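Local coordinates for Dye-decolorizing peroxidase (Irpex lacteus, PDB 7D8M), which binds heme b and probably acts as a peroxidase of the dye-decolorizing (DyP) family, oxidising substrates at the expense of hydrogen peroxide, at residues A[58-61]-A[62-65]; A[109-112]-A[113-116]; A[129-132]-A[133-136]. All blocks are in the same frame, centred on the assembly; numbering follows the deposited sequence.

Contact 1 (A[58-61]-A[62-65]); sequences GPVA and NQPL
N62 and Q63 fold back onto P59 and V60 through two successive i to i+3 backbone bonds, a compact example of a chain that coils once and then leaves. N62 N donates to P59 O at 3.2 Å, and Q63 N to V60 O at 3.1 Å, the second being the straighter at 161°. Two residues further on, the carbonyl oxygen of L65 is satisfied from outside the turn, by the hydroxyl OG of S126.

The Q63 side chain runs back toward V60. With CG anti to its own carbonyl carbon (chi1 -65°) and the chain extended beyond, its amide reaches V60, where Q63 CD lies 3.9 Å from V60 CA and Q63 OE1 4.1 Å from V60 CG1. The amide nitrogen also finds its partner outside the turn: NE2 gives a hydrogen bond to the carbonyl of T55, within helix 53-57. Shortening Q63 to an alanine removes the amide, and T55 O would probably lose this donor while V60 lost its contact with the amide.

N62 ND2 comes to 3.4 Å from P59 CG, a polar-to-apolar touch without a bond. Two overlapping i to i+3 bonds, with V60 and A61 in 3-10 conformation, are the mark of a short 3-10 turn, placed here between helix 53-57 and strand 67-72.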
ATOM      1  N   GLY A  58      -1.050 -21.027   9.671  1.00 36.37           N
ATOM      2  CA  GLY A  58      -1.011 -22.354  10.238  1.00 35.29           C
ATOM      3  C   GLY A  58       0.402 -22.857  10.433  1.00 36.76           C
ATOM      4  O   GLY A  58       1.399 -22.158  10.185  1.00 36.32           O
ATOM      5  N   PRO A  59       0.505 -24.115  10.864  1.00 43.58           N
ATOM      6  CA  PRO A  59       1.820 -24.673  11.200  1.00 40.67           C
ATOM      7  C   PRO A  59       2.782 -24.593  10.026  1.00 41.32           C
ATOM      8  O   PRO A  59       2.407 -24.804   8.871  1.00 39.36           O
ATOM      9  CB  PRO A  59       1.508 -26.125  11.579  1.00 43.72           C
ATOM     10  CG  PRO A  59       0.151 -26.403  11.020  1.00 45.06           C
ATOM     11  CD  PRO A  59      -0.578 -25.104  10.983  1.00 43.59           C
ATOM     12  N   VAL A  60       4.035 -24.258  10.344  1.00 43.19           N
ATOM     13  CA  VAL A  60       5.088 -24.139   9.342  1.00 41.89           C
ATOM     14  C   VAL A  60       5.250 -25.430   8.549  1.00 43.46           C
ATOM     15  O   VAL A  60       5.734 -25.406   7.410  1.00 42.49           O
ATOM     16  CB  VAL A  60       6.403 -23.724  10.042  1.00 45.06           C
ATOM     17  CG1 VAL A  60       7.548 -23.597   9.051  1.00 50.54           C
ATOM     18  CG2 VAL A  60       6.206 -22.417  10.795  1.00 45.18           C
ATOM     19  N   ALA A  61       4.817 -26.560   9.114  1.00 43.06           N
ATOM     20  CA  ALA A  61       5.002 -27.848   8.449  1.00 44.91           C
ATOM     21  C   ALA A  61       4.266 -27.912   7.116  1.00 41.88           C
ATOM     22  O   ALA A  61       4.746 -28.540   6.167  1.00 47.08           O
ATOM     23  CB  ALA A  61       4.537 -28.978   9.363  1.00 44.18           C
ATOM     24  N   ASN A  62       3.095 -27.282   7.021  1.00 40.01           N
ATOM     25  CA  ASN A  62       2.310 -27.335   5.794  1.00 42.49           C
ATOM     26  C   ASN A  62       2.551 -26.140   4.883  1.00 42.91           C
ATOM     27  O   ASN A  62       1.744 -25.889   3.980  1.00 43.43           O
ATOM     28  CB  ASN A  62       0.822 -27.454   6.123  1.00 43.28           C
ATOM     29  CG  ASN A  62       0.545 -28.533   7.145  1.00 51.50           C
ATOM     30  OD1 ASN A  62       1.004 -29.672   6.998  1.00 59.30           O
ATOM     31  ND2 ASN A  62      -0.214 -28.190   8.181  1.00 50.68           N
ATOM     32  N   GLN A  63       3.642 -25.413   5.089  1.00 40.38           N
ATOM     33  CA  GLN A  63       3.851 -24.271   4.216  1.00 38.82           C
ATOM     34  C   GLN A  63       4.786 -24.625   3.071  1.00 37.47           C
ATOM     35  O   GLN A  63       5.812 -25.278   3.288  1.00 39.53           O
ATOM     36  CB  GLN A  63       4.444 -23.106   5.001  1.00 35.96           C
ATOM     37  CG  GLN A  63       3.522 -22.560   6.063  1.00 38.56           C
ATOM     38  CD  GLN A  63       4.148 -21.396   6.805  1.00 40.03           C
ATOM     39  OE1 GLN A  63       5.344 -21.136   6.669  1.00 43.96           O
ATOM     40  NE2 GLN A  63       3.342 -20.686   7.589  1.00 40.79           N
ATOM     41  N   PRO A  64       4.478 -24.202   1.850  1.00 34.62           N
ATOM     42  CA  PRO A  64       5.389 -24.444   0.729  1.00 35.55           C
ATOM     43  C   PRO A  64       6.593 -23.508   0.798  1.00 36.07           C
ATOM     44  O   PRO A  64       6.649 -22.576   1.598  1.00 35.53           O
ATOM     45  CB  PRO A  64       4.521 -24.157  -0.498  1.00 36.48           C
ATOM     46  CG  PRO A  64       3.519 -23.154  -0.014  1.00 38.46           C
ATOM     47  CD  PRO A  64       3.316 -23.379   1.467  1.00 38.45           C
ATOM     48  N   LEU A  65       7.572 -23.773  -0.072  1.00 36.06           N
ATOM     49  CA  LEU A  65       8.794 -22.974  -0.043  1.00 38.54           C
ATOM     50  C   LEU A  65       8.542 -21.526  -0.457  1.00 37.54           C
ATOM     51  O   LEU A  65       9.273 -20.627  -0.026  1.00 31.95           O
ATOM     52  CB  LEU A  65       9.857 -23.615  -0.930  1.00 34.57           C
ATOM     53  CG  LEU A  65      10.492 -24.861  -0.311  1.00 39.68           C
ATOM     54  CD1 LEU A  65      11.626 -25.373  -1.180  1.00 38.31           C
ATOM     55  CD2 LEU A  65      10.991 -24.546   1.084  1.00 40.79           C
TER

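Contact 2 (A[109-112]-A[113-116]); sequences WEEA and FKGT
W109, F113 and K114 pack around a short 3-10 turn in the loop that leads to strand 120-126 of the DyP alpha+beta barrel domain. Two i to i+3 bonds close the turn: F113 N to E110 O at 3.1 Å and K114 N to E111 O at 2.9 Å, the latter nearly straight at 164°. K114 then centres an inverse gamma turn, in which G115 N returns to F113 O.

The two side chains, W109 and F113, cross at about a right angle, and the indole meets the root of F113, not its ring. W109 CE3 rests 3.6 Å from F113 CB, while F113 O approaches the indole edge near its plane, 3.5 Å from W109 CZ3. F113 CG stands anti to its carbonyl carbon (chi1 -68°), which carries the phenyl ring past E110, and E110 CB lies 3.8 Å from F113 CD2. Beyond the turn that ring meets F29 edge-to-face, and the indole does the same with F96 while its NE1 bonds to D104.

K114 packs on the root of W109, its CG 3.6 Å from W109 CB. E111 OE1 touches K114 CD, yet the two charged ends stay too far apart for a salt bridge. The bend at chi3 (79°) brings the ammonium to a bridging water, which accepts from K114 NZ at 2.8 Å and donates to W109 O.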
ATOM      1  N   TRP A 109       6.050   6.411 -16.252  1.00 30.35           N
ATOM      2  CA  TRP A 109       5.550   5.054 -16.057  1.00 30.16           C
ATOM      3  C   TRP A 109       6.444   4.029 -16.741  1.00 33.73           C
ATOM      4  O   TRP A 109       6.956   4.265 -17.840  1.00 32.23           O
ATOM      5  CB  TRP A 109       4.134   4.913 -16.612  1.00 29.70           C
ATOM      6  CG  TRP A 109       3.076   5.310 -15.674  1.00 29.96           C
ATOM      7  CD1 TRP A 109       3.091   6.381 -14.826  1.00 28.92           C
ATOM      8  CD2 TRP A 109       1.820   4.658 -15.479  1.00 30.17           C
ATOM      9  NE1 TRP A 109       1.918   6.435 -14.116  1.00 30.26           N
ATOM     10  CE2 TRP A 109       1.122   5.385 -14.496  1.00 27.56           C
ATOM     11  CE3 TRP A 109       1.220   3.523 -16.032  1.00 30.30           C
ATOM     12  CZ2 TRP A 109      -0.144   5.010 -14.049  1.00 26.92           C
ATOM     13  CZ3 TRP A 109      -0.041   3.155 -15.592  1.00 28.86           C
ATOM     14  CH2 TRP A 109      -0.707   3.897 -14.610  1.00 27.63           C
ATOM     15  N   GLU A 110       6.631   2.884 -16.081  1.00 33.24           N
ATOM     16  CA  GLU A 110       7.158   1.713 -16.768  1.00 32.90           C
ATOM     17  C   GLU A 110       6.308   1.420 -17.995  1.00 31.31           C
ATOM     18  O   GLU A 110       5.078   1.458 -17.935  1.00 31.43           O
ATOM     19  CB  GLU A 110       7.155   0.494 -15.843  1.00 33.56           C
ATOM     20  CG  GLU A 110       7.984   0.653 -14.585  1.00 36.86           C
ATOM     21  CD  GLU A 110       9.484   0.690 -14.850  1.00 40.12           C
ATOM     22  OE1 GLU A 110       9.933   0.131 -15.878  1.00 42.08           O
ATOM     23  OE2 GLU A 110      10.205   1.295 -14.017  1.00 44.28           O
ATOM     24  N   GLU A 111       6.974   1.115 -19.111  1.00 35.07           N
ATOM     25  CA  GLU A 111       6.265   0.995 -20.382  1.00 34.66           C
ATOM     26  C   GLU A 111       5.184  -0.080 -20.331  1.00 37.15           C
ATOM     27  O   GLU A 111       4.077   0.123 -20.845  1.00 34.38           O
ATOM     28  CB  GLU A 111       7.261   0.704 -21.505  1.00 40.57           C
ATOM     29  CG  GLU A 111       6.633   0.617 -22.880  1.00 41.52           C
ATOM     30  CD  GLU A 111       6.000   1.930 -23.315  1.00 45.24           C
ATOM     31  OE1 GLU A 111       6.479   3.002 -22.878  1.00 50.46           O
ATOM     32  OE2 GLU A 111       5.025   1.889 -24.100  1.00 48.17           O
ATOM     33  N   ALA A 112       5.479  -1.226 -19.704  1.00 35.57           N
ATOM     34  CA  ALA A 112       4.533  -2.338 -19.682  1.00 35.43           C
ATOM     35  C   ALA A 112       3.185  -1.956 -19.086  1.00 33.22           C
ATOM     36  O   ALA A 112       2.173  -2.587 -19.415  1.00 32.89           O
ATOM     37  CB  ALA A 112       5.120  -3.520 -18.905  1.00 29.89           C
ATOM     38  N   PHE A 113       3.140  -0.946 -18.227  1.00 30.77           N
ATOM     39  CA  PHE A 113       1.887  -0.545 -17.601  1.00 30.10           C
ATOM     40  C   PHE A 113       1.096   0.464 -18.425  1.00 32.12           C
ATOM     41  O   PHE A 113      -0.074   0.725 -18.103  1.00 29.81           O
ATOM     42  CB  PHE A 113       2.158   0.050 -16.213  1.00 28.30           C
ATOM     43  CG  PHE A 113       2.651  -0.947 -15.212  1.00 25.78           C
ATOM     44  CD1 PHE A 113       1.920  -2.092 -14.942  1.00 27.35           C
ATOM     45  CD2 PHE A 113       3.841  -0.742 -14.544  1.00 29.11           C
ATOM     46  CE1 PHE A 113       2.372  -3.025 -14.024  1.00 25.96           C
ATOM     47  CE2 PHE A 113       4.303  -1.671 -13.620  1.00 28.86           C
ATOM     48  CZ  PHE A 113       3.565  -2.816 -13.366  1.00 28.20           C
ATOM     49  N   LYS A 114       1.699   1.038 -19.469  1.00 31.60           N
ATOM     50  CA  LYS A 114       1.101   2.172 -20.176  1.00 34.97           C
ATOM     51  C   LYS A 114       0.081   1.660 -21.193  1.00 32.09           C
ATOM     52  O   LYS A 114       0.234   1.768 -22.412  1.00 34.23           O
ATOM     53  CB  LYS A 114       2.181   3.026 -20.824  1.00 34.77           C
ATOM     54  CG  LYS A 114       3.182   3.572 -19.818  1.00 35.97           C
ATOM     55  CD  LYS A 114       4.222   4.460 -20.472  1.00 35.64           C
ATOM     56  CE  LYS A 114       3.658   5.847 -20.747  1.00 33.08           C
ATOM     57  NZ  LYS A 114       4.730   6.762 -21.215  1.00 36.35           N
ATOM     58  N   GLY A 115      -0.986   1.099 -20.658  1.00 30.67           N
ATOM     59  CA  GLY A 115      -2.068   0.621 -21.489  1.00 32.77           C
ATOM     60  C   GLY A 115      -2.888  -0.394 -20.720  1.00 36.68           C
ATOM     61  O   GLY A 115      -3.033  -0.297 -19.501  1.00 32.46           O
ATOM     62  N   THR A 116      -3.413  -1.369 -21.463  1.00 32.31           N
ATOM     63  CA  THR A 116      -4.249  -2.413 -20.888  1.00 33.42           C
ATOM     64  C   THR A 116      -3.736  -3.787 -21.300  1.00 31.96           C
ATOM     65  O   THR A 116      -4.504  -4.750 -21.373  1.00 29.65           O
ATOM     66  CB  THR A 116      -5.712  -2.229 -21.294  1.00 35.66           C
ATOM     67  OG1 THR A 116      -5.815  -2.246 -22.725  1.00 39.32           O
ATOM     68  CG2 THR A 116      -6.256  -0.900 -20.761  1.00 36.74           C
TER
HETATM   69  O   HOH W   1       7.139   6.212 -19.961  1.00 36.86           O

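Contact 3 (A[129-132]-A[133-136]); sequences ESIT and AQYR
I131 and Y135, one turn apart on helix 129-143, lie side by side and point the same way. The touching branch of the isoleucine is its methyl CG2, which sits 3.9 Å from Y135 CE1 and equally near CD1, beside one flank of the phenol. CG2 reaches this place because it stands anti to the backbone N of I131, while CG1 takes the position anti to the carbonyl carbon. At the ring's rim, I131 O lies near the ring plane, 3.4 Å from Y135 CD1. The same oxygen accepts the backbone bond from Y135 N at 2.9 Å, nearly straight at 170°.

Both side chains lean on the loop before strand 67-72, I131 on L65 and Y135 on P64, and A66 N makes a weak hydrogen bond to the phenol oxygen. T132 faces strands 120-126 and 24-32, resting on I124, S126 and K26. R136 sends its guanidinium to D152, with which NH1 forms a salt bridge.

Each carbonyl from E129 to T132 accepts an i+4 amide, those of A133 to R136 in turn. With the backbone paired in this way, the side chains supply the outward attachments: apolar contact toward the 64-66 loop, and charge pairing toward strand 147-156.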
ATOM      1  N   GLU A 129      15.702 -15.142  -3.234  1.00 39.30           N
ATOM      2  CA  GLU A 129      15.423 -14.841  -4.632  1.00 36.83           C
ATOM      3  C   GLU A 129      15.631 -16.051  -5.528  1.00 39.11           C
ATOM      4  O   GLU A 129      15.072 -16.091  -6.629  1.00 37.18           O
ATOM      5  CB  GLU A 129      16.298 -13.680  -5.101  1.00 40.54           C
ATOM      6  CG  GLU A 129      15.921 -12.384  -4.415  1.00 39.59           C
ATOM      7  CD  GLU A 129      16.757 -11.191  -4.856  1.00 47.97           C
ATOM      8  OE1 GLU A 129      17.860 -11.407  -5.414  1.00 48.97           O
ATOM      9  OE2 GLU A 129      16.302 -10.038  -4.639  1.00 39.30           O
ATOM     10  N   SER A 130      16.423 -17.034  -5.085  1.00 38.49           N
ATOM     11  CA  SER A 130      16.549 -18.280  -5.830  1.00 39.73           C
ATOM     12  C   SER A 130      15.215 -19.013  -5.911  1.00 35.05           C
ATOM     13  O   SER A 130      14.862 -19.560  -6.963  1.00 37.57           O
ATOM     14  CB  SER A 130      17.618 -19.165  -5.186  1.00 35.62           C
ATOM     15  OG  SER A 130      17.360 -20.523  -5.475  1.00 50.29           O
ATOM     16  N   ILE A 131      14.464 -19.040  -4.808  1.00 35.28           N
ATOM     17  CA  ILE A 131      13.194 -19.761  -4.804  1.00 32.60           C
ATOM     18  C   ILE A 131      12.123 -19.000  -5.583  1.00 32.93           C
ATOM     19  O   ILE A 131      11.333 -19.606  -6.316  1.00 26.73           O
ATOM     20  CB  ILE A 131      12.747 -20.047  -3.361  1.00 34.58           C
ATOM     21  CG1 ILE A 131      13.771 -20.937  -2.649  1.00 37.36           C
ATOM     22  CG2 ILE A 131      11.399 -20.733  -3.339  1.00 34.65           C
ATOM     23  CD1 ILE A 131      13.398 -21.236  -1.228  1.00 37.18           C
ATOM     24  N   THR A 132      12.048 -17.667  -5.428  1.00 31.71           N
ATOM     25  CA  THR A 132      11.071 -16.930  -6.230  1.00 28.16           C
ATOM     26  C   THR A 132      11.372 -17.069  -7.718  1.00 28.68           C
ATOM     27  O   THR A 132      10.447 -17.133  -8.537  1.00 28.29           O
ATOM     28  CB  THR A 132      11.017 -15.439  -5.846  1.00 27.04           C
ATOM     29  OG1 THR A 132      12.264 -14.817  -6.170  1.00 28.20           O
ATOM     30  CG2 THR A 132      10.678 -15.245  -4.364  1.00 25.29           C
ATOM     31  N   ALA A 133      12.655 -17.138  -8.089  1.00 29.22           N
ATOM     32  CA  ALA A 133      12.997 -17.337  -9.492  1.00 29.10           C
ATOM     33  C   ALA A 133      12.605 -18.737  -9.951  1.00 32.88           C
ATOM     34  O   ALA A 133      12.153 -18.928 -11.087  1.00 28.89           O
ATOM     35  CB  ALA A 133      14.490 -17.099  -9.703  1.00 30.63           C
ATOM     36  N   GLN A 134      12.766 -19.720  -9.064  1.00 32.05           N
ATOM     37  CA  GLN A 134      12.343 -21.091  -9.335  1.00 36.55           C
ATOM     38  C   GLN A 134      10.856 -21.153  -9.646  1.00 36.03           C
ATOM     39  O   GLN A 134      10.441 -21.733 -10.661  1.00 34.41           O
ATOM     40  CB  GLN A 134      12.665 -21.955  -8.119  1.00 36.47           C
ATOM     41  CG  GLN A 134      13.230 -23.330  -8.411  1.00 47.28           C
ATOM     42  CD  GLN A 134      14.142 -23.792  -7.285  1.00 51.99           C
ATOM     43  OE1 GLN A 134      13.760 -23.773  -6.111  1.00 50.63           O
ATOM     44  NE2 GLN A 134      15.361 -24.192  -7.636  1.00 59.68           N
ATOM     45  N   TYR A 135      10.034 -20.579  -8.762  1.00 32.51           N
ATOM     46  CA  TYR A 135       8.591 -20.562  -8.984  1.00 33.20           C
ATOM     47  C   TYR A 135       8.237 -19.829 -10.272  1.00 30.08           C
ATOM     48  O   TYR A 135       7.323 -20.241 -11.000  1.00 32.05           O
ATOM     49  CB  TYR A 135       7.889 -19.923  -7.790  1.00 28.34           C
ATOM     50  CG  TYR A 135       7.561 -20.904  -6.693  1.00 30.26           C
ATOM     51  CD1 TYR A 135       8.574 -21.530  -5.969  1.00 30.46           C
ATOM     52  CD2 TYR A 135       6.241 -21.217  -6.382  1.00 28.67           C
ATOM     53  CE1 TYR A 135       8.281 -22.438  -4.966  1.00 32.74           C
ATOM     54  CE2 TYR A 135       5.941 -22.134  -5.379  1.00 31.00           C
ATOM     55  CZ  TYR A 135       6.965 -22.733  -4.673  1.00 29.52           C
ATOM     56  OH  TYR A 135       6.681 -23.632  -3.672  1.00 31.02           O
ATOM     57  N   ARG A 136       8.943 -18.736 -10.571  1.00 31.47           N
ATOM     58  CA  ARG A 136       8.740 -18.052 -11.845  1.00 30.67           C
ATOM     59  C   ARG A 136       9.085 -18.970 -13.015  1.00 32.42           C
ATOM     60  O   ARG A 136       8.321 -19.079 -13.981  1.00 32.52           O
ATOM     61  CB  ARG A 136       9.587 -16.781 -11.896  1.00 28.38           C
ATOM     62  CG  ARG A 136       9.293 -15.854 -13.071  1.00 28.69           C
ATOM     63  CD  ARG A 136      10.321 -15.919 -14.196  1.00 33.08           C
ATOM     64  NE  ARG A 136      11.673 -16.307 -13.789  1.00 36.86           N
ATOM     65  CZ  ARG A 136      12.658 -15.460 -13.509  1.00 38.81           C
ATOM     66  NH1 ARG A 136      12.452 -14.152 -13.550  1.00 35.77           N
ATOM     67  NH2 ARG A 136      13.851 -15.928 -13.175  1.00 41.42           N
TER

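How the contacts relate
From the N terminus the three contacts come in series, each a local turn of the chain, with none nested in or crossing another. Contact 1 coils the loop between helix 53-57 and strand 67-72; contact 2 turns the loop between helix 95-102 and strand 120-126; contact 3 forms the opening turns of helix 129-143, soon after that strand. Contacts 1 and 3 touch, which ties the loop before strand 67-72 to helix 129-143. Contact 2 stands apart, its nearest atoms about 14 Å from contact 3 and about 23 Å from contact 1, and it packs against strands 147-156, 217-226 and 428-438, thereby linking both four-stranded sheets.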